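Local coordinates for ABC transporter periplasmic substrate-binding protein (Desulfovibrio alaskensis, PDB 5MY5) that probably captures tungstate in the periplasm with high selectivity and delivers it to an ABC transporter for uptake into the cell, at residues 26-31 and 243-248; 37-42 and 266-271; 44-49 and 57-62; 88-93 and 225-230; 177-182 and 188-193. The protein carries 2 engineered substitutions. All blocks are in the same frame, centred on the assembly; numbering follows the deposited sequence.

Overall arrangement
Interactions 3 and 4 each lie on the same side of the chain's centre as interaction 1, and interaction 5 lies opposite all three, about 35 Å from interaction 1 between centres, as suits a two-lobed binding protein. Interactions 1 and 3 share neighbouring parallel strands; Met30 N lies 2.9 Å from Arg58 O, and their centres are about 9 Å apart. Interaction 4 touches interaction 1 where Val246 meets Ala226 and Pro228. Interaction 2, about 10 Å from the chain's centre, shares helix 41-53 with interaction 3; its nearest atoms stand about 6 Å from interaction 5. In relatives the anion binds in the cleft between lobes; no tungstate is bound here, and the contacts are structural packing.

Interaction 1 of 5, residues 26-31 and 243-248; sequences PVLMMA and DKFVNW
Leu28 and Phe245 mark the closest passage of the two backbones, with Leu28 CA and Phe245 CA 8.6 Å apart where helix 239-250 lies against strand 27-33. This is helix-on-sheet packing in an alpha/beta lobe of the periplasmic binding protein fold: the strand runs parallel to 56-62 on one side and to 78-81 on the other, and alternate residues, Leu28 and Met30, turn toward the helix. Both meet one aromatic residue at different heights. The leucine reaches the root of Phe245, its CD2 lying 3.5 Å from Phe245 CB, and the methionine reaches the outer end of the ring. Each side chain crosses that of Phe245 at about a right angle and comes to the ring obliquely. A short branched leucine suits the nearer position, while the longer, flexible thioether of Met30 can extend from the strand toward the helix and then turn. Its chain runs straight to the sulfur and bends at chi3 (-71°), which swings the methyl onto the ring. No hydrogen bond crosses the interface, as fits a wholly apolar, buried contact. Phe245 also packs edge-to-face against Phe49 and touches Ile78, so its ring is shared between the strands and helix 41-53. Met30 in turn touches Leu42, Ile78 and Leu80. At the ring's far end Met30 CE sits 3.5 Å from Phe245 CE2 and 3.7 Å from Phe245 CZ.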
# COMPACT_ATOMS: atom_id res chain seq x y z
N PRO A 26 -23.79 -2.83 17.90
CA PRO A 26 -22.48 -2.17 18.11
C PRO A 26 -21.86 -1.72 16.80
O PRO A 26 -21.89 -2.42 15.81
CB PRO A 26 -21.63 -3.24 18.70
CG PRO A 26 -22.48 -4.44 18.93
CD PRO A 26 -23.77 -4.26 18.27
N VAL A 27 -21.24 -0.52 16.82
CA VAL A 27 -20.62 0.06 15.68
C VAL A 27 -19.19 0.42 16.02
O VAL A 27 -18.90 1.10 17.00
CB VAL A 27 -21.33 1.33 15.27
CG1 VAL A 27 -20.73 1.89 14.00
CG2 VAL A 27 -22.84 1.03 14.98
N LEU A 28 -18.29 -0.04 15.17
CA LEU A 28 -16.87 0.25 15.28
C LEU A 28 -16.53 1.21 14.17
O LEU A 28 -16.77 0.93 12.99
CB LEU A 28 -16.10 -1.09 15.12
CG LEU A 28 -14.52 -0.98 15.07
CD1 LEU A 28 -13.87 -0.36 16.29
CD2 LEU A 28 -13.95 -2.35 14.80
N MET A 29 -15.85 2.29 14.55
CA MET A 29 -15.47 3.33 13.58
C MET A 29 -13.99 3.30 13.31
O MET A 29 -13.19 3.35 14.20
CB MET A 29 -15.75 4.74 14.14
CG MET A 29 -17.18 5.06 14.53
SD MET A 29 -18.43 4.64 13.30
CE MET A 29 -18.14 5.95 12.16
N MET A 30 -13.67 3.28 12.03
CA MET A 30 -12.28 3.08 11.57
C MET A 30 -11.89 4.23 10.66
O MET A 30 -12.65 4.68 9.89
CB MET A 30 -12.16 1.78 10.79
CG MET A 30 -10.92 1.62 9.94
SD MET A 30 -10.88 0.06 9.00
CE MET A 30 -10.60 -1.05 10.30
N ALA A 31 -10.62 4.58 10.77
CA ALA A 31 -9.99 5.37 9.77
C ALA A 31 -9.00 4.55 9.04
O ALA A 31 -8.16 3.85 9.64
CB ALA A 31 -9.29 6.56 10.38
N ASP A 243 -10.46 -4.05 19.72
CA ASP A 243 -9.74 -5.28 20.00
C ASP A 243 -10.40 -6.51 19.33
O ASP A 243 -9.69 -7.36 18.91
CB ASP A 243 -9.68 -5.58 21.51
CG ASP A 243 -8.77 -4.66 22.29
OD1 ASP A 243 -7.95 -3.97 21.61
OD2 ASP A 243 -8.95 -4.60 23.59
N LYS A 244 -11.74 -6.54 19.25
CA LYS A 244 -12.44 -7.62 18.59
C LYS A 244 -12.10 -7.69 17.12
O LYS A 244 -11.93 -8.77 16.54
CB LYS A 244 -13.92 -7.52 18.84
CG LYS A 244 -14.78 -8.66 18.32
CD LYS A 244 -14.60 -10.01 19.04
CE LYS A 244 -14.81 -9.97 20.57
NZ LYS A 244 -16.25 -9.65 20.98
N PHE A 245 -11.98 -6.53 16.47
CA PHE A 245 -11.61 -6.49 15.07
C PHE A 245 -10.19 -7.03 14.90
O PHE A 245 -9.94 -7.72 13.91
CB PHE A 245 -11.74 -5.04 14.47
CG PHE A 245 -11.37 -4.94 13.05
CD1 PHE A 245 -12.24 -5.37 12.07
CD2 PHE A 245 -10.17 -4.43 12.69
CE1 PHE A 245 -11.89 -5.28 10.73
CE2 PHE A 245 -9.87 -4.28 11.33
CZ PHE A 245 -10.68 -4.71 10.38
N VAL A 246 -9.25 -6.59 15.75
CA VAL A 246 -7.84 -7.06 15.64
C VAL A 246 -7.82 -8.54 15.81
O VAL A 246 -7.15 -9.26 15.05
CB VAL A 246 -6.93 -6.38 16.65
CG1 VAL A 246 -5.52 -6.86 16.65
CG2 VAL A 246 -6.88 -4.89 16.41
N ASN A 247 -8.60 -9.01 16.77
CA ASN A 247 -8.62 -10.46 17.03
C ASN A 247 -9.13 -11.21 15.83
O ASN A 247 -8.58 -12.21 15.43
CB ASN A 247 -9.46 -10.72 18.30
CG ASN A 247 -9.55 -12.18 18.63
OD1 ASN A 247 -10.39 -12.87 18.10
ND2 ASN A 247 -8.71 -12.61 19.57
N TRP A 248 -10.26 -10.75 15.25
CA TRP A 248 -10.79 -11.30 14.09
C TRP A 248 -9.85 -11.31 12.89
O TRP A 248 -9.67 -12.35 12.21
CB TRP A 248 -12.12 -10.61 13.76
CG TRP A 248 -12.84 -11.19 12.57
CD1 TRP A 248 -13.62 -12.31 12.58
CD2 TRP A 248 -12.89 -10.68 11.25
NE1 TRP A 248 -14.10 -12.55 11.34
CE2 TRP A 248 -13.70 -11.54 10.50
CE3 TRP A 248 -12.32 -9.55 10.60
CZ2 TRP A 248 -13.92 -11.34 9.15
CZ3 TRP A 248 -12.58 -9.34 9.31
CH2 TRP A 248 -13.37 -10.23 8.56

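Interaction 2 of 5, residues 37-42 and 266-271; sequences DNTGLL and KALFTP
Leu41 and Phe269 make a CH-pi contact: the methyl CD2 of Leu41 stands over one face of the phenyl ring, 4.0 Å from its centroid and 19° off the ring normal, displaced toward the rim. A leucine suits this place because its branch offers a methyl to the ring while its CB also lies 3.8 Å from Phe269 CE2. Van der Waals packing adds a second set of touches from Thr39. Its OG1 comes to the ring's edge, in plane, 3.7 Å from Phe269 CZ, and its CB lies 3.9 Å from Leu268 CD2. The polar contacts stay within residues 36-41, where the two helices join. Thr39 OG1 accepts from Leu41 N at 3.1 Å in a nearly straight bond (168°), forming an ST turn, and is also hydrogen-bonded to Thr36 O. These two bonds fix the hydroxyl and hence the methyl that faces Leu268 and Phe269. Gly40, with its positive phi of 79°, sits between helices 34-39 and 41-53, a backbone shape that glycine tolerates readily. The Phe269 ring is further packed by Met103 and Asn105 of strand 100-112, by Ile258 of helix 252-260 and by Phe261, so the helix junction meets strand 266-271 beside these elements.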
# COMPACT_ATOMS: atom_id res chain seq x y z
N ASP A 37 -9.06 1.58 0.62
CA ASP A 37 -10.47 1.54 0.15
C ASP A 37 -10.53 1.12 -1.33
O ASP A 37 -11.37 0.27 -1.71
CB ASP A 37 -11.12 2.86 0.41
CG ASP A 37 -12.63 2.87 0.09
OD1 ASP A 37 -13.39 2.13 0.74
OD2 ASP A 37 -13.01 3.66 -0.76
N ASN A 38 -9.69 1.70 -2.14
CA ASN A 38 -9.63 1.32 -3.55
C ASN A 38 -9.47 -0.14 -3.86
O ASN A 38 -9.98 -0.54 -4.93
CB ASN A 38 -8.56 2.10 -4.30
CG ASN A 38 -8.89 3.57 -4.40
OD1 ASN A 38 -10.03 3.97 -4.22
ND2 ASN A 38 -7.88 4.37 -4.67
N THR A 39 -8.83 -0.94 -3.01
CA THR A 39 -8.62 -2.37 -3.28
C THR A 39 -9.94 -3.12 -3.19
O THR A 39 -10.03 -4.24 -3.68
CB THR A 39 -7.67 -3.08 -2.25
OG1 THR A 39 -8.23 -3.06 -0.92
CG2 THR A 39 -6.27 -2.41 -2.23
N GLY A 40 -10.87 -2.58 -2.42
CA GLY A 40 -12.14 -3.24 -2.12
C GLY A 40 -12.10 -4.33 -1.06
O GLY A 40 -13.15 -4.96 -0.80
N LEU A 41 -10.94 -4.56 -0.44
CA LEU A 41 -10.80 -5.59 0.60
C LEU A 41 -11.85 -5.41 1.72
O LEU A 41 -12.41 -6.43 2.14
CB LEU A 41 -9.40 -5.59 1.18
CG LEU A 41 -9.16 -6.63 2.31
CD1 LEU A 41 -9.23 -8.02 1.81
CD2 LEU A 41 -7.83 -6.33 3.03
N LEU A 42 -12.03 -4.23 2.22
CA LEU A 42 -12.95 -3.99 3.35
C LEU A 42 -14.40 -4.24 2.96
O LEU A 42 -15.19 -4.67 3.77
CB LEU A 42 -12.81 -2.56 3.91
CG LEU A 42 -11.47 -2.33 4.64
CD1 LEU A 42 -11.35 -0.88 4.99
CD2 LEU A 42 -11.31 -3.22 5.89
N LYS A 266 -6.79 -12.04 -9.39
CA LYS A 266 -5.39 -12.12 -9.04
C LYS A 266 -5.14 -11.79 -7.57
O LYS A 266 -5.81 -10.94 -6.98
CB LYS A 266 -4.66 -11.14 -9.95
CG LYS A 266 -4.60 -11.68 -11.38
CD LYS A 266 -3.54 -11.14 -12.28
CE LYS A 266 -3.62 -11.76 -13.66
NZ LYS A 266 -2.43 -11.34 -14.45
N ALA A 267 -4.13 -12.39 -7.00
CA ALA A 267 -3.78 -12.22 -5.57
C ALA A 267 -3.25 -10.78 -5.33
O ALA A 267 -2.63 -10.18 -6.25
CB ALA A 267 -2.67 -13.18 -5.17
N LEU A 268 -3.56 -10.24 -4.14
CA LEU A 268 -3.11 -8.89 -3.81
C LEU A 268 -2.46 -8.80 -2.46
O LEU A 268 -1.43 -8.08 -2.30
CB LEU A 268 -4.30 -7.96 -4.00
CG LEU A 268 -4.15 -6.47 -4.03
CD1 LEU A 268 -3.48 -6.08 -5.34
CD2 LEU A 268 -5.50 -5.84 -3.97
N PHE A 269 -2.99 -9.47 -1.44
CA PHE A 269 -2.46 -9.41 -0.08
C PHE A 269 -1.85 -10.72 0.40
O PHE A 269 -2.48 -11.76 0.15
CB PHE A 269 -3.60 -9.05 0.85
CG PHE A 269 -4.20 -7.70 0.63
CD1 PHE A 269 -3.62 -6.50 1.16
CD2 PHE A 269 -5.34 -7.56 -0.13
CE1 PHE A 269 -4.24 -5.27 0.99
CE2 PHE A 269 -5.94 -6.36 -0.27
CZ PHE A 269 -5.38 -5.21 0.20
N THR A 270 -0.72 -10.70 1.08
CA THR A 270 -0.13 -11.80 1.75
C THR A 270 -0.45 -11.57 3.26
O THR A 270 0.08 -10.64 3.86
CB THR A 270 1.38 -11.89 1.47
OG1 THR A 270 1.58 -11.97 0.08
CG2 THR A 270 1.98 -13.03 2.17
N PRO A 271 -1.24 -12.46 3.90
CA PRO A 271 -1.34 -12.43 5.34
C PRO A 271 -0.07 -12.70 6.07
O PRO A 271 0.70 -13.55 5.62
CB PRO A 271 -2.38 -13.53 5.64
CG PRO A 271 -2.28 -14.42 4.51
CD PRO A 271 -1.76 -13.70 3.30

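Interaction 3 of 5, residues 44-49 and 57-62; sequences DLAPQF and LRWTAV
Leu57 and Phe49 both hold CG trans to the backbone nitrogen (chi1 178° for the leucine), an extended setting that carries each side chain from its own backbone into the space between helix and strand. Trp59 does the reverse: with chi1 at 63° its indole is tucked between its own N and carbonyl carbon, which lays the six-membered ring beside Ala46. The methyl of that alanine is the meeting point. Ala46 CB lies 3.6 Å from Trp59 CZ3, which it approaches obliquely, and 4.2 Å from Leu57 CD2. A side chain this small suits the place, since the helix and strand are closest here, with Ala46 CA and Leu57 CA 6.1 Å apart. Phe49, one turn further on, brings CD2 to 4.0 Å from Leu57 CB, the two side chains crossing at about a right angle.

Residues 44-49 and 57-62 run nearly antiparallel (153°). With helix 34-39 before it, helix 41-53 links strand 27-33 to its parallel neighbour, strand 56-62, in a beta-alpha-beta crossover. Pro47, whose nitrogen has no hydrogen to give, kinks the helix. The amide of Gln48 curls back one turn, its NE2 donating to Asp44 O at 3.0 Å from above the carbonyl plane.

A water bridges the backbones, accepting from Leu57 N at 2.8 Å and giving a weak bond to Ala46 O. Trp59 NE1 is satisfied by Asp37 OD1. With no direct hydrogen bond across the interface, cohesion rests on close apolar fit, while the water meets the polar need at the strand's start.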
# COMPACT_ATOMS: atom_id res chain seq x y z
N ASP A 44 -15.36 -6.64 1.10
CA ASP A 44 -15.47 -8.09 1.33
C ASP A 44 -15.42 -8.49 2.76
O ASP A 44 -16.18 -9.37 3.20
CB ASP A 44 -14.31 -8.81 0.60
CG ASP A 44 -14.74 -9.54 -0.61
OD1 ASP A 44 -15.42 -8.92 -1.48
OD2 ASP A 44 -14.36 -10.74 -0.68
N LEU A 45 -14.50 -7.90 3.54
CA LEU A 45 -14.29 -8.31 4.93
C LEU A 45 -15.38 -7.85 5.84
O LEU A 45 -15.72 -8.58 6.82
CB LEU A 45 -12.92 -7.77 5.45
CG LEU A 45 -11.72 -8.43 4.85
CD1 LEU A 45 -10.47 -7.82 5.50
CD2 LEU A 45 -11.66 -9.99 4.95
N ALA A 46 -15.85 -6.64 5.65
CA ALA A 46 -16.76 -6.03 6.64
C ALA A 46 -18.07 -6.87 6.89
O ALA A 46 -18.42 -7.15 8.02
CB ALA A 46 -17.07 -4.60 6.33
N PRO A 47 -18.73 -7.40 5.83
CA PRO A 47 -19.93 -8.21 6.14
C PRO A 47 -19.57 -9.52 6.83
O PRO A 47 -20.31 -10.00 7.70
CB PRO A 47 -20.53 -8.53 4.75
CG PRO A 47 -19.90 -7.61 3.81
CD PRO A 47 -18.62 -7.07 4.40
N GLN A 48 -18.39 -10.06 6.54
CA GLN A 48 -17.96 -11.28 7.24
C GLN A 48 -17.65 -11.01 8.75
O GLN A 48 -17.99 -11.79 9.66
CB GLN A 48 -16.74 -11.92 6.59
CG GLN A 48 -16.90 -12.16 5.06
CD GLN A 48 -15.75 -12.87 4.31
OE1 GLN A 48 -15.52 -14.07 4.47
NE2 GLN A 48 -15.12 -12.13 3.36
N PHE A 49 -16.98 -9.89 9.02
CA PHE A 49 -16.72 -9.46 10.39
C PHE A 49 -18.07 -9.30 11.11
O PHE A 49 -18.20 -9.74 12.29
CB PHE A 49 -15.96 -8.09 10.36
CG PHE A 49 -15.73 -7.47 11.74
CD1 PHE A 49 -15.09 -8.10 12.70
CD2 PHE A 49 -16.30 -6.18 12.04
CE1 PHE A 49 -14.89 -7.54 13.96
CE2 PHE A 49 -16.06 -5.61 13.26
CZ PHE A 49 -15.34 -6.29 14.23
N LEU A 57 -18.90 -2.52 11.05
CA LEU A 57 -17.67 -1.72 10.79
C LEU A 57 -18.00 -0.64 9.81
O LEU A 57 -18.45 -0.91 8.70
CB LEU A 57 -16.57 -2.60 10.21
CG LEU A 57 -15.26 -1.92 9.83
CD1 LEU A 57 -14.48 -1.43 11.05
CD2 LEU A 57 -14.35 -2.82 8.96
N ARG A 58 -17.70 0.60 10.19
CA ARG A 58 -17.84 1.78 9.34
C ARG A 58 -16.46 2.34 9.17
O ARG A 58 -15.71 2.46 10.14
CB ARG A 58 -18.80 2.79 9.89
CG ARG A 58 -20.25 2.34 9.95
CD ARG A 58 -21.11 3.44 10.56
NE ARG A 58 -22.44 2.94 10.91
CZ ARG A 58 -23.25 3.59 11.75
NH1 ARG A 58 -22.90 4.75 12.32
NH2 ARG A 58 -24.41 3.03 12.09
N TRP A 59 -16.12 2.75 7.97
CA TRP A 59 -14.79 3.29 7.79
C TRP A 59 -14.82 4.56 6.95
O TRP A 59 -15.69 4.72 6.16
CB TRP A 59 -13.79 2.30 7.20
CG TRP A 59 -14.05 1.79 5.85
CD1 TRP A 59 -13.50 2.23 4.67
CD2 TRP A 59 -14.91 0.71 5.52
NE1 TRP A 59 -13.97 1.48 3.63
CE2 TRP A 59 -14.84 0.54 4.12
CE3 TRP A 59 -15.69 -0.18 6.28
CZ2 TRP A 59 -15.61 -0.43 3.44
CZ3 TRP A 59 -16.46 -1.14 5.61
CH2 TRP A 59 -16.38 -1.28 4.20
N THR A 60 -13.87 5.44 7.17
CA THR A 60 -13.64 6.56 6.32
C THR A 60 -12.24 6.43 5.80
O THR A 60 -11.27 6.12 6.60
CB THR A 60 -13.75 7.81 7.17
OG1 THR A 60 -15.15 7.92 7.53
CG2 THR A 60 -13.41 9.06 6.40
N ALA A 61 -12.11 6.66 4.49
CA ALA A 61 -10.85 6.53 3.76
C ALA A 61 -10.29 7.86 3.35
O ALA A 61 -10.96 8.64 2.62
CB ALA A 61 -11.07 5.64 2.54
N VAL A 62 -9.09 8.16 3.84
CA VAL A 62 -8.43 9.48 3.68
C VAL A 62 -6.97 9.26 3.47
O VAL A 62 -6.54 8.12 3.41
CB VAL A 62 -8.70 10.32 4.94
CG1 VAL A 62 -10.16 10.72 4.99
CG2 VAL A 62 -8.31 9.66 6.25
O HOH W 1 -19.63 -4.28 8.95

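Interaction 4 of 5, residues 88-93 and 225-230; sequences KAFVDA and SAIPVN
Ile227 projects from its strand toward Phe90 and Val91 of helix 84-92. Its CB is set back from the helix, 4.9 Å from Phe90 CD2, and there the side chain forks. The shorter branch, CG2, does the touching: it lies 4.0 Å from Phe90 CD2 and 4.1 Å from Phe90 CE2, approaching the ring obliquely, and is also 4.1 Å from Val91 CG2. The torsion that sets this up is chi1 of -56°, which places CG2 trans to the backbone nitrogen and CG1 beside that nitrogen, anti to the carbonyl carbon. On this longer arm Ile227 CG1 passes Val91 CG2 at 4.9 Å. At its end Ile227 CD1 reaches 4.7 Å from Phe90 CD2, a looser approach; the residue also touches Glu87 of the same helix.

In the alpha/beta lobe of this binding protein, strand 221-228 pairs antiparallel with 78-81 and 100-112, and helix 84-92 packs on one face of the sheet. Beta-branched isoleucine suits a strand position whose side chain must fill the gap to that helix, and the phenylalanine's flat ring spans it from the helix side. Ala226 and Pro228, the alternate residues, pack against helix 239-250.

Beyond Pro228 the chain leaves the sheet. Val229 touches Cys234, which is in a disulfide with Cys74. At Asn230 a water joins the two segments: it donates to Val91 O at 2.9 Å, near the helix's last turn, and accepts a weak bond from Asn230 ND2. Asn230 OD1 is taken by the backbone N of Ala232.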
# COMPACT_ATOMS: atom_id res chain seq x y z
N LYS A 88 4.49 4.15 14.36
CA LYS A 88 5.32 4.12 15.59
C LYS A 88 5.25 5.46 16.39
O LYS A 88 5.06 5.49 17.62
CB LYS A 88 6.75 3.70 15.31
CG LYS A 88 6.93 2.29 14.88
CD LYS A 88 8.31 2.12 14.31
CE LYS A 88 8.55 0.69 13.88
NZ LYS A 88 9.61 0.66 12.84
N ALA A 89 5.31 6.57 15.66
CA ALA A 89 5.09 7.88 16.29
C ALA A 89 3.73 8.06 16.92
O ALA A 89 3.62 8.61 18.04
CB ALA A 89 5.35 9.00 15.31
N PHE A 90 2.68 7.48 16.29
CA PHE A 90 1.35 7.54 16.84
C PHE A 90 1.21 6.81 18.17
O PHE A 90 0.61 7.24 19.10
CB PHE A 90 0.35 7.01 15.77
CG PHE A 90 -1.08 7.14 16.11
CD1 PHE A 90 -1.83 8.25 15.82
CD2 PHE A 90 -1.76 6.00 16.68
CE1 PHE A 90 -3.17 8.30 16.11
CE2 PHE A 90 -3.09 6.07 16.95
CZ PHE A 90 -3.79 7.18 16.67
N VAL A 91 1.80 5.62 18.17
CA VAL A 91 1.79 4.78 19.38
C VAL A 91 2.65 5.51 20.48
O VAL A 91 2.25 5.59 21.64
CB VAL A 91 2.28 3.36 19.06
CG1 VAL A 91 2.52 2.52 20.30
CG2 VAL A 91 1.22 2.65 18.18
N ASP A 92 3.81 6.02 20.06
CA ASP A 92 4.73 6.72 21.05
C ASP A 92 4.09 7.95 21.65
O ASP A 92 4.30 8.26 22.84
CB ASP A 92 6.05 7.09 20.38
CG ASP A 92 6.90 5.89 20.06
OD1 ASP A 92 6.54 4.83 20.57
OD2 ASP A 92 7.87 6.03 19.24
N ALA A 93 3.28 8.66 20.89
CA ALA A 93 2.49 9.78 21.39
C ALA A 93 1.46 9.45 22.42
O ALA A 93 0.91 10.36 23.07
CB ALA A 93 1.82 10.49 20.21
N SER A 225 -0.96 -2.52 9.32
CA SER A 225 -1.20 -2.78 10.73
C SER A 225 -2.52 -2.18 11.17
O SER A 225 -2.94 -1.13 10.66
CB SER A 225 -0.09 -2.22 11.56
OG SER A 225 1.13 -2.81 11.13
N ALA A 226 -3.11 -2.82 12.19
CA ALA A 226 -4.22 -2.21 12.89
C ALA A 226 -3.73 -1.61 14.17
O ALA A 226 -2.79 -2.18 14.83
CB ALA A 226 -5.33 -3.24 13.20
N ILE A 227 -4.30 -0.47 14.54
CA ILE A 227 -3.91 0.20 15.81
C ILE A 227 -5.16 0.72 16.48
O ILE A 227 -5.78 1.69 16.05
CB ILE A 227 -3.02 1.44 15.48
CG1 ILE A 227 -1.80 1.04 14.66
CG2 ILE A 227 -2.56 2.05 16.80
CD1 ILE A 227 -1.04 2.21 14.01
N PRO A 228 -5.55 0.08 17.61
CA PRO A 228 -6.61 0.61 18.46
C PRO A 228 -6.22 2.02 18.99
O PRO A 228 -5.08 2.17 19.43
CB PRO A 228 -6.72 -0.42 19.58
CG PRO A 228 -6.25 -1.71 18.96
CD PRO A 228 -5.07 -1.22 18.07
N VAL A 229 -7.17 2.90 18.97
CA VAL A 229 -6.96 4.26 19.58
C VAL A 229 -6.94 4.01 21.09
O VAL A 229 -7.64 3.23 21.63
CB VAL A 229 -8.03 5.19 19.10
CG1 VAL A 229 -8.04 6.55 19.87
CG2 VAL A 229 -7.89 5.49 17.64
N ASN A 230 -6.04 4.71 21.78
CA ASN A 230 -5.75 4.47 23.21
C ASN A 230 -6.77 5.16 24.10
O ASN A 230 -6.96 6.36 24.00
CB ASN A 230 -4.35 4.99 23.51
CG ASN A 230 -3.85 4.48 24.81
OD1 ASN A 230 -4.59 4.25 25.74
ND2 ASN A 230 -2.53 4.31 24.88
O HOH W 2 0.51 4.44 23.70

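Interaction 5 of 5, residues 177-182 and 188-193; sequences LRTINV and GYTMTD
Ile180 and Thr179 of helix 176-186 meet Thr190 and Thr192 of the strand that follows, the helix and strand segments running almost antiparallel (160°) with axes 8.5 Å apart. Together with strand 169-171 they form a beta-alpha-beta crossover; strand 138-140 lies between the two parallel strands. The conformation of Ile180 decides its reach. With chi1 at -76° and chi2 at 173°, its long branch extends, so CD1 arrives 3.7 Å from Thr192 OG1, the side chains crossing at about a right angle. The neighbouring Thr179 turns its methyl to the sheet, CG2 lying 3.7 Å from Thr190 OG1. Its own hydroxyl points to Gly175 O and Thr172 OG1, which satisfies it and holds the methyl toward the strand. Threonines suit this strand face, being beta-branched and able to find partners for their buried hydroxyls: Thr190 OG1 bonds to Val139 O on the neighbouring strand. Both strand threonines set OG1 trans to the backbone nitrogen, which tucks CG2 between nitrogen and carbonyl carbon. The helix-strand touches are all van der Waals. The hydroxyl of Thr192 turns back along its own chain, OG1 donating to Asp193 O at 2.9 Å.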
# COMPACT_ATOMS: atom_id res chain seq x y z
N LEU A 177 -2.49 5.72 -12.57
CA LEU A 177 -2.80 5.32 -13.92
C LEU A 177 -2.21 6.22 -14.98
O LEU A 177 -1.60 5.77 -15.99
CB LEU A 177 -4.35 5.21 -14.08
CG LEU A 177 -4.98 3.96 -13.53
CD1 LEU A 177 -6.50 4.12 -13.62
CD2 LEU A 177 -4.51 2.70 -14.30
N ARG A 178 -2.24 7.50 -14.75
CA ARG A 178 -1.66 8.45 -15.68
C ARG A 178 -0.11 8.20 -15.82
O ARG A 178 0.46 8.32 -16.91
CB ARG A 178 -1.88 9.86 -15.26
CG ARG A 178 -3.32 10.38 -15.46
CD ARG A 178 -3.69 10.47 -16.94
NE ARG A 178 -4.91 11.26 -17.05
CZ ARG A 178 -5.55 11.63 -18.17
NH1 ARG A 178 -5.17 11.19 -19.34
NH2 ARG A 178 -6.63 12.40 -18.07
N THR A 179 0.50 7.92 -14.72
CA THR A 179 1.96 7.78 -14.70
C THR A 179 2.30 6.52 -15.43
O THR A 179 3.31 6.48 -16.17
CB THR A 179 2.40 7.78 -13.24
OG1 THR A 179 2.15 9.07 -12.66
CG2 THR A 179 3.86 7.40 -13.03
N ILE A 180 1.53 5.45 -15.24
CA ILE A 180 1.72 4.23 -16.02
C ILE A 180 1.64 4.54 -17.49
O ILE A 180 2.47 4.05 -18.29
CB ILE A 180 0.71 3.18 -15.62
CG1 ILE A 180 1.09 2.56 -14.29
CG2 ILE A 180 0.66 2.05 -16.69
CD1 ILE A 180 0.03 1.60 -13.70
N ASN A 181 0.60 5.25 -17.91
CA ASN A 181 0.42 5.67 -19.30
C ASN A 181 1.55 6.50 -19.87
O ASN A 181 1.98 6.23 -20.99
CB ASN A 181 -0.97 6.23 -19.54
CG ASN A 181 -2.02 5.07 -19.56
OD1 ASN A 181 -1.97 4.26 -20.48
ND2 ASN A 181 -2.74 4.89 -18.54
N VAL A 182 2.17 7.37 -19.05
CA VAL A 182 3.36 8.03 -19.54
C VAL A 182 4.54 7.09 -19.73
O VAL A 182 5.22 7.14 -20.78
CB VAL A 182 3.76 9.17 -18.60
CG1 VAL A 182 5.14 9.71 -19.02
CG2 VAL A 182 2.67 10.24 -18.57
N GLY A 188 9.27 3.44 -21.02
CA GLY A 188 9.95 3.67 -19.78
C GLY A 188 9.57 2.69 -18.72
O GLY A 188 8.68 1.84 -18.95
N TYR A 189 10.33 2.72 -17.65
CA TYR A 189 10.11 1.95 -16.45
C TYR A 189 9.32 2.79 -15.45
O TYR A 189 9.48 3.99 -15.41
CB TYR A 189 11.42 1.53 -15.85
CG TYR A 189 12.17 0.53 -16.75
CD1 TYR A 189 12.93 0.98 -17.78
CD2 TYR A 189 12.05 -0.80 -16.54
CE1 TYR A 189 13.59 0.10 -18.60
CE2 TYR A 189 12.78 -1.70 -17.34
CZ TYR A 189 13.44 -1.23 -18.41
OH TYR A 189 14.22 -2.16 -19.17
N THR A 190 8.58 2.15 -14.54
CA THR A 190 7.91 2.93 -13.46
C THR A 190 7.66 1.94 -12.30
O THR A 190 7.50 0.72 -12.49
CB THR A 190 6.67 3.64 -13.95
OG1 THR A 190 6.24 4.57 -12.93
CG2 THR A 190 5.53 2.74 -14.22
N MET A 191 7.56 2.48 -11.09
CA MET A 191 7.14 1.72 -9.92
C MET A 191 5.63 2.01 -9.72
O MET A 191 5.20 3.19 -9.72
CB MET A 191 7.93 2.08 -8.67
CG MET A 191 7.63 1.22 -7.47
SD MET A 191 7.83 2.01 -5.88
CE MET A 191 6.35 3.02 -5.87
N THR A 192 4.88 0.91 -9.51
CA THR A 192 3.41 0.98 -9.25
C THR A 192 3.01 0.08 -8.18
O THR A 192 3.67 -0.89 -7.89
CB THR A 192 2.64 0.67 -10.52
OG1 THR A 192 1.22 0.82 -10.32
CG2 THR A 192 2.92 -0.66 -11.06
N ASP A 193 1.89 0.42 -7.49
CA ASP A 193 1.31 -0.63 -6.62
C ASP A 193 0.79 -1.74 -7.62
O ASP A 193 0.37 -1.43 -8.70
CB ASP A 193 0.14 -0.07 -5.77
CG ASP A 193 -0.91 0.52 -6.64
OD1 ASP A 193 -0.75 1.53 -7.38
OD2 ASP A 193 -1.99 -0.10 -6.63